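Local coordinates for protein LP04448p (Drosophila melanogaster, PDB 2QK2) that probably binds tubulin through its TOG domains and so takes part in tracking and regulating growing microtubule plus ends, at residues H46-N51 with A89-N94; L83-L88 with D123-S128; S137-L142 with T178-K183; T202-M207 with A225-C230. All blocks are in the same frame, centred on the assembly; numbering follows the deposited sequence.

Contact 1 of 4, residues H46-N51 with A89-N94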
loop_
_atom_site.group_PDB
_atom_site.type_symbol
_atom_site.label_atom_id
_atom_site.label_comp_id
_atom_site.label_asym_id
_atom_site.label_seq_id
_atom_site.Cartn_x
_atom_site.Cartn_y
_atom_site.Cartn_z
ATOM N N HIS A 46 -4.119 5.268 20.721
ATOM C CA HIS A 46 -5.545 5.234 20.411
ATOM C C HIS A 46 -5.821 4.570 19.066
ATOM O O HIS A 46 -6.003 5.247 18.053
ATOM C CB HIS A 46 -6.090 6.660 20.408
ATOM C CG HIS A 46 -5.716 7.440 21.628
ATOM N ND1 HIS A 46 -6.166 7.111 22.888
ATOM C CD2 HIS A 46 -4.909 8.516 21.785
ATOM C CE1 HIS A 46 -5.653 7.950 23.769
ATOM N NE2 HIS A 46 -4.886 8.813 23.126
ATOM N N PRO A 47 -5.877 3.230 19.047
ATOM C CA PRO A 47 -6.127 2.443 17.834
ATOM C C PRO A 47 -7.460 2.716 17.139
ATOM O O PRO A 47 -7.619 2.418 15.954
ATOM C CB PRO A 47 -6.008 1.002 18.331
ATOM C CG PRO A 47 -6.495 1.099 19.737
ATOM C CD PRO A 47 -5.810 2.355 20.230
ATOM N N LYS A 48 -8.419 3.276 17.871
ATOM C CA LYS A 48 -9.726 3.585 17.297
ATOM C C LYS A 48 -9.858 5.101 17.190
ATOM O O LYS A 48 -9.834 5.813 18.193
ATOM C CB LYS A 48 -10.842 3.017 18.179
ATOM C CG LYS A 48 -12.237 3.151 17.596
ATOM C CD LYS A 48 -12.406 2.292 16.356
ATOM C CE LYS A 48 -13.830 2.377 15.824
ATOM N NZ LYS A 48 -14.047 1.507 14.628
ATOM N N LEU A 49 -10.002 5.593 15.965
ATOM C CA LEU A 49 -10.090 7.028 15.737
ATOM C C LEU A 49 -11.486 7.543 15.429
ATOM O O LEU A 49 -12.247 6.937 14.677
ATOM C CB LEU A 49 -9.131 7.427 14.611
ATOM C CG LEU A 49 -7.672 7.023 14.862
ATOM C CD1 LEU A 49 -6.812 7.347 13.649
ATOM C CD2 LEU A 49 -7.156 7.745 16.100
ATOM N N GLU A 50 -11.804 8.686 16.023
ATOM C CA GLU A 50 -13.092 9.341 15.838
ATOM C C GLU A 50 -13.166 9.969 14.444
ATOM O O GLU A 50 -12.135 10.267 13.832
ATOM C CB GLU A 50 -13.238 10.423 16.907
ATOM C CG GLU A 50 -14.587 11.100 16.983
ATOM C CD GLU A 50 -14.609 12.173 18.058
ATOM O OE1 GLU A 50 -14.019 13.254 17.836
ATOM O OE2 GLU A 50 -15.196 11.927 19.133
ATOM N N ASN A 51 -14.381 10.163 13.938
ATOM C CA ASN A 51 -14.560 10.786 12.630
ATOM C C ASN A 51 -14.037 12.213 12.726
ATOM O O ASN A 51 -13.995 12.782 13.811
ATOM C CB ASN A 51 -16.039 10.829 12.249
ATOM C CG ASN A 51 -16.646 9.455 12.136
ATOM O OD1 ASN A 51 -16.205 8.636 11.331
ATOM N ND2 ASN A 51 -17.667 9.191 12.945
ATOM N N ALA A 89 -10.011 2.871 9.291
ATOM C CA ALA A 89 -10.569 1.790 8.481
ATOM C C ALA A 89 -11.244 2.383 7.245
ATOM O O ALA A 89 -10.636 3.182 6.536
ATOM C CB ALA A 89 -11.565 0.976 9.306
ATOM N N LYS A 90 -12.498 2.017 6.996
ATOM C CA LYS A 90 -13.220 2.525 5.828
ATOM C C LYS A 90 -13.405 4.037 5.845
ATOM O O LYS A 90 -13.648 4.641 4.802
ATOM C CB LYS A 90 -14.591 1.854 5.710
ATOM C CG LYS A 90 -14.535 0.338 5.563
ATOM C CD LYS A 90 -13.964 -0.093 4.225
ATOM C CE LYS A 90 -13.878 -1.612 4.143
ATOM N NZ LYS A 90 -15.201 -2.257 4.397
ATOM N N ARG A 91 -13.306 4.648 7.024
ATOM C CA ARG A 91 -13.449 6.099 7.134
ATOM C C ARG A 91 -12.296 6.809 6.418
ATOM O O ARG A 91 -12.309 8.030 6.272
ATOM C CB ARG A 91 -13.467 6.544 8.605
ATOM C CG ARG A 91 -14.823 6.496 9.312
ATOM C CD ARG A 91 -15.108 5.155 9.976
ATOM N NE ARG A 91 -14.105 4.780 10.977
ATOM C CZ ARG A 91 -13.800 5.492 12.062
ATOM N NH1 ARG A 91 -14.414 6.642 12.312
ATOM N NH2 ARG A 91 -12.871 5.049 12.902
ATOM N N PHE A 92 -11.301 6.046 5.969
ATOM C CA PHE A 92 -10.149 6.632 5.279
ATOM C C PHE A 92 -10.347 6.683 3.764
ATOM O O PHE A 92 -9.592 7.352 3.055
ATOM C CB PHE A 92 -8.870 5.826 5.594
ATOM C CG PHE A 92 -7.591 6.533 5.199
ATOM C CD1 PHE A 92 -6.986 7.445 6.066
ATOM C CD2 PHE A 92 -7.018 6.319 3.944
ATOM C CE1 PHE A 92 -5.827 8.139 5.687
ATOM C CE2 PHE A 92 -5.864 7.007 3.554
ATOM C CZ PHE A 92 -5.266 7.919 4.427
ATOM N N SER A 93 -11.380 5.996 3.276
ATOM C CA SER A 93 -11.650 5.909 1.841
ATOM C C SER A 93 -11.514 7.189 1.027
ATOM O O SER A 93 -10.969 7.165 -0.076
ATOM C CB SER A 93 -13.037 5.295 1.590
ATOM O OG SER A 93 -14.078 6.156 2.017
ATOM N N ASN A 94 -12.002 8.308 1.553
ATOM C CA ASN A 94 -11.919 9.563 0.810
ATOM C C ASN A 94 -10.515 10.118 0.584
ATOM O O ASN A 94 -10.326 10.955 -0.293
ATOM C CB ASN A 94 -12.784 10.640 1.475
ATOM C CG ASN A 94 -14.252 10.512 1.107
ATOM O OD1 ASN A 94 -14.594 10.334 -0.066
ATOM N ND2 ASN A 94 -15.127 10.608 2.103
HETATM O O HOH W 1 -12.481 1.929 12.542
#
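R91 reaches over to the loop 46-51 and turns the edge of its guanidinium toward the backbone carbonyl of L49 and the side-chain amide of N51. NH2 of R91 gives a nearly straight bond to O of L49, 2.7 Å long with an N-H...O angle of 159°, and each partner lies close to the plane of the other group. NH1 adds a weak second bond to the same L49 oxygen at 3.2 Å. It also donates to OD1 of N51 at 2.9 Å. Here the oxygen sits in the guanidinium plane but the nitrogen lies above the amide plane, since the two planes are almost perpendicular. Bends at chi2 (89°) and chi3 (59°) fold the arginine so that its guanidinium presents this edge to the loop, and CG of R91 comes within 3.3 Å of that same OD1 of N51. All this ties together two connections of the HEAT-repeat TOG domain: the loop following helix 29-45 and the 3-10 turn 90-92 between helices 71-88 and 93-105. A leucine in place of R91 would probably leave the carbonyl of L49 and OD1 of N51 without these donors and free the N51 amide to turn. The loop has a second attachment, a backbone bond from L49 to G87, with the L49 side chain resting on L84 and L88. K48 crosses R91 at about a right angle, its NZ 4.1 Å from R91 NH2. One water mediates between the like charges, accepting from K48 NZ at 2.6 Å and from R91 NH2 at 3.2 Å.

Contact 2 of 4, residues L83-L88 with D123-S128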
loop_
_atom_site.group_PDB
_atom_site.type_symbol
_atom_site.label_atom_id
_atom_site.label_comp_id
_atom_site.label_asym_id
_atom_site.label_seq_id
_atom_site.Cartn_x
_atom_site.Cartn_y
_atom_site.Cartn_z
ATOM N N LEU A 83 -0.825 3.876 10.425
ATOM C CA LEU A 83 -1.624 3.804 11.644
ATOM C C LEU A 83 -2.896 4.628 11.510
ATOM O O LEU A 83 -3.951 4.246 12.022
ATOM C CB LEU A 83 -0.812 4.282 12.852
ATOM C CG LEU A 83 0.419 3.433 13.199
ATOM C CD1 LEU A 83 1.243 4.122 14.276
ATOM C CD2 LEU A 83 -0.019 2.058 13.660
ATOM N N LEU A 84 -2.802 5.754 10.812
ATOM C CA LEU A 84 -3.964 6.605 10.611
ATOM C C LEU A 84 -4.988 5.856 9.748
ATOM O O LEU A 84 -6.184 5.830 10.059
ATOM C CB LEU A 84 -3.550 7.913 9.924
ATOM C CG LEU A 84 -4.659 8.918 9.586
ATOM C CD1 LEU A 84 -5.336 9.407 10.867
ATOM C CD2 LEU A 84 -4.058 10.094 8.818
ATOM N N ALA A 85 -4.518 5.239 8.666
ATOM C CA ALA A 85 -5.416 4.505 7.779
ATOM C C ALA A 85 -6.057 3.322 8.510
ATOM O O ALA A 85 -7.224 3.014 8.285
ATOM C CB ALA A 85 -4.666 4.026 6.541
ATOM N N LYS A 86 -5.298 2.672 9.388
ATOM C CA LYS A 86 -5.819 1.543 10.158
ATOM C C LYS A 86 -6.836 1.979 11.208
ATOM O O LYS A 86 -7.821 1.286 11.451
ATOM C CB LYS A 86 -4.701 0.813 10.898
ATOM C CG LYS A 86 -3.778 -0.020 10.047
ATOM C CD LYS A 86 -2.913 -0.901 10.941
ATOM C CE LYS A 86 -3.789 -1.796 11.820
ATOM N NZ LYS A 86 -3.009 -2.662 12.750
ATOM N N GLY A 87 -6.577 3.113 11.850
ATOM C CA GLY A 87 -7.470 3.592 12.889
ATOM C C GLY A 87 -8.791 4.124 12.381
ATOM O O GLY A 87 -9.755 4.228 13.140
ATOM N N LEU A 88 -8.829 4.459 11.097
ATOM C CA LEU A 88 -10.023 5.001 10.459
ATOM C C LEU A 88 -10.733 3.936 9.626
ATOM O O LEU A 88 -11.908 4.082 9.285
ATOM C CB LEU A 88 -9.631 6.176 9.552
ATOM C CG LEU A 88 -9.931 7.636 9.936
ATOM C CD1 LEU A 88 -10.137 7.798 11.423
ATOM C CD2 LEU A 88 -8.789 8.508 9.444
ATOM N N ASP A 123 -0.624 -0.703 2.261
ATOM C CA ASP A 123 -1.455 -1.863 2.572
ATOM C C ASP A 123 -2.664 -1.455 3.432
ATOM O O ASP A 123 -3.797 -1.878 3.176
ATOM C CB ASP A 123 -0.637 -2.939 3.305
ATOM C CG ASP A 123 0.335 -3.690 2.376
ATOM O OD1 ASP A 123 0.365 -3.409 1.158
ATOM O OD2 ASP A 123 1.070 -4.568 2.873
ATOM N N ALA A 124 -2.422 -0.632 4.450
ATOM C CA ALA A 124 -3.497 -0.179 5.323
ATOM C C ALA A 124 -4.484 0.661 4.517
ATOM O O ALA A 124 -5.689 0.571 4.705
ATOM C CB ALA A 124 -2.923 0.638 6.484
ATOM N N ILE A 125 -3.963 1.465 3.599
ATOM C CA ILE A 125 -4.807 2.311 2.774
ATOM C C ILE A 125 -5.651 1.483 1.809
ATOM O O ILE A 125 -6.821 1.800 1.559
ATOM C CB ILE A 125 -3.950 3.335 2.002
ATOM C CG1 ILE A 125 -3.310 4.305 3.005
ATOM C CG2 ILE A 125 -4.804 4.086 0.981
ATOM C CD1 ILE A 125 -2.475 5.394 2.374
ATOM N N TYR A 126 -5.069 0.409 1.280
ATOM C CA TYR A 126 -5.796 -0.458 0.354
ATOM C C TYR A 126 -7.087 -0.984 0.980
ATOM O O TYR A 126 -8.117 -1.082 0.315
ATOM C CB TYR A 126 -4.929 -1.649 -0.069
ATOM C CG TYR A 126 -5.673 -2.625 -0.952
ATOM C CD1 TYR A 126 -6.065 -2.263 -2.240
ATOM C CD2 TYR A 126 -6.036 -3.889 -0.481
ATOM C CE1 TYR A 126 -6.808 -3.128 -3.042
ATOM C CE2 TYR A 126 -6.780 -4.770 -1.278
ATOM C CZ TYR A 126 -7.164 -4.377 -2.557
ATOM O OH TYR A 126 -7.926 -5.214 -3.349
ATOM N N ALA A 127 -7.014 -1.322 2.263
ATOM C CA ALA A 127 -8.153 -1.847 3.001
ATOM C C ALA A 127 -9.374 -0.928 2.950
ATOM O O ALA A 127 -10.507 -1.387 3.111
ATOM C CB ALA A 127 -7.749 -2.101 4.454
ATOM N N SER A 128 -9.145 0.361 2.715
ATOM C CA SER A 128 -10.234 1.334 2.659
ATOM C C SER A 128 -10.718 1.589 1.242
ATOM O O SER A 128 -11.654 2.356 1.034
ATOM C CB SER A 128 -9.781 2.666 3.260
ATOM O OG SER A 128 -8.927 3.361 2.360
HETATM O O HOH W 2 -7.815 1.104 6.369
#
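The carbonyl oxygen of I125, a residue whose side chain packs on A85, is gripped twice by S128. The S128 hydroxyl donates to I125 O over 2.7 Å, in the carbonyl plane and on a lone pair, and S128 N reaches the same oxygen at 3.0 Å. Across the contact the meeting is apolar and very close, with the CA atoms of A85 and I125 5.5 Å apart. The methyl of A85 touches two groups: its CB lies 3.8 Å from CB of A124 and 3.8 Å from CG1 of I125. With chi1 of I125 at -66°, it is this branch, not CG2, that lies against the A85 methyl. K86 adds its CG methylene, 3.7 Å from A124 CB, before the chain leads its amine away. With only methyls between A85 and A124, the helices can probably come this close. A water spans the polar side of the gap, donating to A85 O and to A124 O, 2.8 Å from each. In the stack of HEAT-repeat helices the contact joins helix 71-88 to helix 112-126. Helix 93-105 covers I125 through A96, C99 and L103, while D123 forms a salt bridge with R159 of helix 147-161.

Contact 3 of 4, residues S137-L142 with T178-K183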
loop_
_atom_site.group_PDB
_atom_site.type_symbol
_atom_site.label_atom_id
_atom_site.label_comp_id
_atom_site.label_asym_id
_atom_site.label_seq_id
_atom_site.Cartn_x
_atom_site.Cartn_y
_atom_site.Cartn_z
ATOM N N SER A 137 -3.791 4.109 -11.234
ATOM C CA SER A 137 -2.536 4.397 -10.546
ATOM C C SER A 137 -1.645 3.159 -10.513
ATOM O O SER A 137 -0.446 3.230 -10.799
ATOM C CB SER A 137 -2.816 4.864 -9.115
ATOM O OG SER A 137 -3.571 6.064 -9.116
ATOM N N ILE A 138 -2.240 2.025 -10.163
ATOM C CA ILE A 138 -1.507 0.766 -10.085
ATOM C C ILE A 138 -0.873 0.402 -11.422
ATOM O O ILE A 138 0.332 0.171 -11.503
ATOM C CB ILE A 138 -2.434 -0.386 -9.633
ATOM C CG1 ILE A 138 -2.948 -0.102 -8.218
ATOM C CG2 ILE A 138 -1.687 -1.720 -9.683
ATOM C CD1 ILE A 138 -3.881 -1.165 -7.668
ATOM N N VAL A 139 -1.688 0.363 -12.471
ATOM C CA VAL A 139 -1.204 0.019 -13.803
ATOM C C VAL A 139 -0.143 1.008 -14.280
ATOM O O VAL A 139 0.879 0.615 -14.843
ATOM C CB VAL A 139 -2.382 -0.031 -14.815
ATOM C CG1 VAL A 139 -1.865 -0.227 -16.232
ATOM C CG2 VAL A 139 -3.319 -1.173 -14.443
ATOM N N GLU A 140 -0.381 2.294 -14.047
ATOM C CA GLU A 140 0.577 3.313 -14.450
ATOM C C GLU A 140 1.912 3.083 -13.742
ATOM O O GLU A 140 2.975 3.246 -14.334
ATOM C CB GLU A 140 0.039 4.704 -14.108
ATOM C CG GLU A 140 0.947 5.846 -14.526
ATOM C CD GLU A 140 0.389 7.203 -14.128
ATOM O OE1 GLU A 140 -0.729 7.543 -14.584
ATOM O OE2 GLU A 140 1.062 7.927 -13.359
ATOM N N SER A 141 1.849 2.688 -12.474
ATOM C CA SER A 141 3.059 2.451 -11.697
ATOM C C SER A 141 3.855 1.247 -12.208
ATOM O O SER A 141 5.083 1.232 -12.117
ATOM C CB SER A 141 2.704 2.263 -10.222
ATOM O OG SER A 141 3.872 2.231 -9.427
ATOM N N LEU A 142 3.165 0.238 -12.739
ATOM C CA LEU A 142 3.856 -0.939 -13.268
ATOM C C LEU A 142 4.666 -0.554 -14.504
ATOM O O LEU A 142 5.498 -1.330 -14.979
ATOM C CB LEU A 142 2.858 -2.045 -13.624
ATOM C CG LEU A 142 2.310 -2.857 -12.444
ATOM C CD1 LEU A 142 1.256 -3.835 -12.942
ATOM C CD2 LEU A 142 3.451 -3.604 -11.755
ATOM N N THR A 178 -3.595 -8.763 -15.427
ATOM C CA THR A 178 -2.766 -9.855 -15.932
ATOM C C THR A 178 -1.843 -9.362 -17.048
ATOM O O THR A 178 -0.638 -9.617 -17.029
ATOM C CB THR A 178 -3.638 -11.018 -16.457
ATOM O OG1 THR A 178 -4.573 -11.411 -15.440
ATOM C CG2 THR A 178 -2.763 -12.220 -16.815
ATOM N N THR A 179 -2.412 -8.650 -18.014
ATOM C CA THR A 179 -1.634 -8.113 -19.129
ATOM C C THR A 179 -0.473 -7.259 -18.631
ATOM O O THR A 179 0.660 -7.413 -19.089
ATOM C CB THR A 179 -2.511 -7.235 -20.057
ATOM O OG1 THR A 179 -3.474 -8.058 -20.721
ATOM C CG2 THR A 179 -1.653 -6.524 -21.098
ATOM N N SER A 180 -0.761 -6.360 -17.693
ATOM C CA SER A 180 0.258 -5.475 -17.149
ATOM C C SER A 180 1.357 -6.239 -16.418
ATOM O O SER A 180 2.539 -5.932 -16.572
ATOM C CB SER A 180 -0.376 -4.459 -16.191
ATOM O OG SER A 180 -1.333 -3.656 -16.857
ATOM N N LEU A 181 0.958 -7.227 -15.621
ATOM C CA LEU A 181 1.906 -8.031 -14.861
ATOM C C LEU A 181 2.737 -8.969 -15.745
ATOM O O LEU A 181 3.895 -9.241 -15.437
ATOM C CB LEU A 181 1.169 -8.837 -13.778
ATOM C CG LEU A 181 0.668 -8.019 -12.578
ATOM C CD1 LEU A 181 -0.288 -8.842 -11.712
ATOM C CD2 LEU A 181 1.865 -7.564 -11.768
ATOM N N VAL A 182 2.152 -9.472 -16.829
ATOM C CA VAL A 182 2.898 -10.357 -17.723
ATOM C C VAL A 182 3.994 -9.524 -18.380
ATOM O O VAL A 182 5.098 -10.010 -18.645
ATOM C CB VAL A 182 1.991 -10.968 -18.812
ATOM C CG1 VAL A 182 2.837 -11.649 -19.886
ATOM C CG2 VAL A 182 1.052 -11.976 -18.181
ATOM N N LYS A 183 3.686 -8.255 -18.617
ATOM C CA LYS A 183 4.643 -7.346 -19.225
ATOM C C LYS A 183 5.868 -7.187 -18.316
ATOM O O LYS A 183 7.003 -7.305 -18.769
ATOM C CB LYS A 183 3.974 -5.996 -19.468
ATOM C CG LYS A 183 4.644 -5.134 -20.521
ATOM C CD LYS A 183 3.721 -3.996 -20.915
ATOM C CE LYS A 183 2.387 -4.543 -21.422
ATOM N NZ LYS A 183 1.325 -3.498 -21.503
#
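V139 and S180 mark the nearest backbone approach, their CA atoms 6.6 Å apart where the end of helix 131-141 passes helix 171-185. This is helix-to-helix packing inside the HEAT-repeat array of the TOG domain, and between the two segments it is made by van der Waals contact. S180 points its CB at the other segment and is met by two residues. One is V139, whose CG1 touches the serine OG at 3.5 Å. That hydroxyl has its hydrogen bond within its own helix, to the carbonyl of L176, so a buried polar atom is satisfied while its flank takes the valine methyl. The other is L142, about one turn along from V139 and pointing toward the other segment, which brings its CD1 to 3.7 Å from S180 CB. The same leucine methyl goes on to L181, and the two leucine side chains cross obliquely. L181 also touches A199 and L200 of helix 190-207, while L142 rests on T153 of helix 147-161, so the apolar patch extends to both of those helices. With chi1 at -73°, the L181 side chain has its CG beside the backbone N, and its CD2 ends 4.0 Å from L142 CD1.

Contact 4 of 4, residues T202-M207 with A225-C230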
loop_
_atom_site.group_PDB
_atom_site.type_symbol
_atom_site.label_atom_id
_atom_site.label_comp_id
_atom_site.label_asym_id
_atom_site.label_seq_id
_atom_site.Cartn_x
_atom_site.Cartn_y
_atom_site.Cartn_z
ATOM N N THR A 202 -0.601 -15.345 -7.035
ATOM C CA THR A 202 -1.612 -15.031 -6.037
ATOM C C THR A 202 -2.939 -14.806 -6.751
ATOM O O THR A 202 -3.994 -15.213 -6.264
ATOM C CB THR A 202 -1.216 -13.773 -5.228
ATOM O OG1 THR A 202 0.094 -13.962 -4.677
ATOM C CG2 THR A 202 -2.202 -13.538 -4.088
ATOM N N LEU A 203 -2.881 -14.170 -7.917
ATOM C CA LEU A 203 -4.081 -13.911 -8.697
ATOM C C LEU A 203 -4.776 -15.217 -9.078
ATOM O O LEU A 203 -6.003 -15.297 -9.055
ATOM C CB LEU A 203 -3.741 -13.128 -9.964
ATOM C CG LEU A 203 -4.935 -12.788 -10.861
ATOM C CD1 LEU A 203 -5.909 -11.889 -10.098
ATOM C CD2 LEU A 203 -4.449 -12.091 -12.125
ATOM N N ILE A 204 -3.993 -16.233 -9.440
ATOM C CA ILE A 204 -4.556 -17.530 -9.814
ATOM C C ILE A 204 -5.152 -18.196 -8.573
ATOM O O ILE A 204 -6.229 -18.803 -8.630
ATOM C CB ILE A 204 -3.479 -18.474 -10.418
ATOM C CG1 ILE A 204 -2.892 -17.864 -11.695
ATOM C CG2 ILE A 204 -4.100 -19.826 -10.734
ATOM C CD1 ILE A 204 -1.814 -18.728 -12.337
ATOM N N LYS A 205 -4.441 -18.080 -7.455
ATOM C CA LYS A 205 -4.899 -18.634 -6.187
ATOM C C LYS A 205 -6.288 -18.091 -5.849
ATOM O O LYS A 205 -7.160 -18.827 -5.393
ATOM C CB LYS A 205 -3.934 -18.252 -5.063
ATOM C CG LYS A 205 -3.397 -19.428 -4.270
ATOM C CD LYS A 205 -4.495 -20.161 -3.523
ATOM C CE LYS A 205 -4.028 -21.555 -3.104
ATOM N NZ LYS A 205 -2.667 -21.566 -2.476
ATOM N N LEU A 206 -6.495 -16.801 -6.090
ATOM C CA LEU A 206 -7.773 -16.163 -5.785
ATOM C C LEU A 206 -8.881 -16.364 -6.817
ATOM O O LEU A 206 -10.025 -16.634 -6.453
ATOM C CB LEU A 206 -7.574 -14.656 -5.586
ATOM C CG LEU A 206 -8.834 -13.829 -5.280
ATOM C CD1 LEU A 206 -9.278 -14.099 -3.849
ATOM C CD2 LEU A 206 -8.550 -12.347 -5.469
HETATM N N MSE A 207 -8.554 -16.219 -8.097
HETATM C CA MSE A 207 -9.562 -16.329 -9.140
HETATM C C MSE A 207 -9.741 -17.713 -9.755
HETATM O O MSE A 207 -10.747 -17.962 -10.421
HETATM C CB MSE A 207 -9.271 -15.315 -10.255
HETATM C CG MSE A 207 -9.145 -13.869 -9.781
HETATM SE SE MSE A 207 -10.714 -13.217 -8.829
HETATM C CE MSE A 207 -11.888 -12.923 -10.335
ATOM N N ALA A 225 6.393 -21.827 -14.332
ATOM C CA ALA A 225 6.828 -22.600 -13.173
ATOM C C ALA A 225 6.978 -21.692 -11.952
ATOM O O ALA A 225 6.576 -22.059 -10.843
ATOM C CB ALA A 225 8.149 -23.299 -13.473
ATOM N N LYS A 226 7.569 -20.516 -12.156
ATOM C CA LYS A 226 7.748 -19.556 -11.066
ATOM C C LYS A 226 6.378 -19.159 -10.536
ATOM O O LYS A 226 6.149 -19.122 -9.328
ATOM C CB LYS A 226 8.455 -18.293 -11.553
ATOM C CG LYS A 226 9.861 -18.500 -12.043
ATOM C CD LYS A 226 10.547 -17.159 -12.285
ATOM C CE LYS A 226 11.929 -17.342 -12.897
ATOM N NZ LYS A 226 11.860 -17.847 -14.300
ATOM N N ILE A 227 5.470 -18.860 -11.461
ATOM C CA ILE A 227 4.116 -18.465 -11.111
ATOM C C ILE A 227 3.417 -19.557 -10.300
ATOM O O ILE A 227 2.805 -19.272 -9.268
ATOM C CB ILE A 227 3.298 -18.155 -12.383
ATOM C CG1 ILE A 227 3.885 -16.917 -13.076
ATOM C CG2 ILE A 227 1.820 -17.945 -12.034
ATOM C CD1 ILE A 227 3.263 -16.616 -14.428
ATOM N N LYS A 228 3.507 -20.804 -10.758
ATOM C CA LYS A 228 2.863 -21.900 -10.034
ATOM C C LYS A 228 3.468 -22.103 -8.650
ATOM O O LYS A 228 2.758 -22.444 -7.708
ATOM C CB LYS A 228 2.923 -23.202 -10.842
ATOM C CG LYS A 228 1.604 -23.534 -11.546
ATOM C CD LYS A 228 1.073 -22.340 -12.346
ATOM C CE LYS A 228 -0.252 -22.644 -13.052
ATOM N NZ LYS A 228 -1.363 -23.021 -12.125
ATOM N N GLU A 229 4.774 -21.899 -8.519
ATOM C CA GLU A 229 5.409 -22.038 -7.215
ATOM C C GLU A 229 4.765 -21.024 -6.276
ATOM O O GLU A 229 4.316 -21.362 -5.176
ATOM C CB GLU A 229 6.902 -21.745 -7.301
ATOM C CG GLU A 229 7.752 -22.924 -7.693
ATOM C CD GLU A 229 9.230 -22.614 -7.585
ATOM O OE1 GLU A 229 9.750 -21.861 -8.440
ATOM O OE2 GLU A 229 9.865 -23.115 -6.634
ATOM N N CYS A 230 4.724 -19.772 -6.722
ATOM C CA CYS A 230 4.131 -18.703 -5.934
ATOM C C CYS A 230 2.663 -19.010 -5.663
ATOM O O CYS A 230 2.171 -18.789 -4.556
ATOM C CB CYS A 230 4.266 -17.372 -6.671
ATOM S SG CYS A 230 5.977 -16.816 -6.856
#
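I204 meets I227 in an apolar contact between two helices, preceded in the first segment by T202, which lies partly against the other segment though without close contact. I204 is the residue that carries the meeting. Its chi2 of 179° stretches the chain out, so that CD1 is the atom that arrives, 3.7 Å from CG2 of I227. The two isoleucine side chains cross at about a right angle, with the end of one against the branch methyl of the other. From a second direction K228 brings its CE to 4.3 Å from the same CD1 of I204. That lysine starts away from the first segment at its CB but bends back, and its NZ is held by a hydrogen bond to Q231 and a salt bridge to D209. K205 follows, with NZ bonded to the carbonyls of Q231 and A234, tying it to the end of helix 221-233. The backbones stay well apart, 8.6 Å between the CA atoms of I204 and K228, and the side chains of I204, I227 and K228 reach across the distance. Helix 221-233, the last helix of the chain, is thus laid against helix 190-207, with I227 also touching L185 of helix 171-185 and T202 backed by A158 and L161 of helix 147-161.

How the contacts relate
Contact 1 lies at the surface and is polar, built on arginine bonds to a loop; contact 2 is partly buried and joins methyl packing to a water that bridges two carbonyls; contacts 3 and 4 are buried and apolar between their segments. Contacts 1 and 2 touch directly where helix 71-88 ends, S93 packing on S128, and their segments alternate along the chain. Contacts 3 and 4 also touch, T178 against L203, through the successive helices 171-185 and 190-207. Contacts 1 and 4 stand on opposite sides of the chain's centre, about 33 Å between centres. Side-chain size follows the backbone distance: alanines in contact 2, a serine with larger apolar partners in contact 3, isoleucines and the chain of a lysine in contact 4.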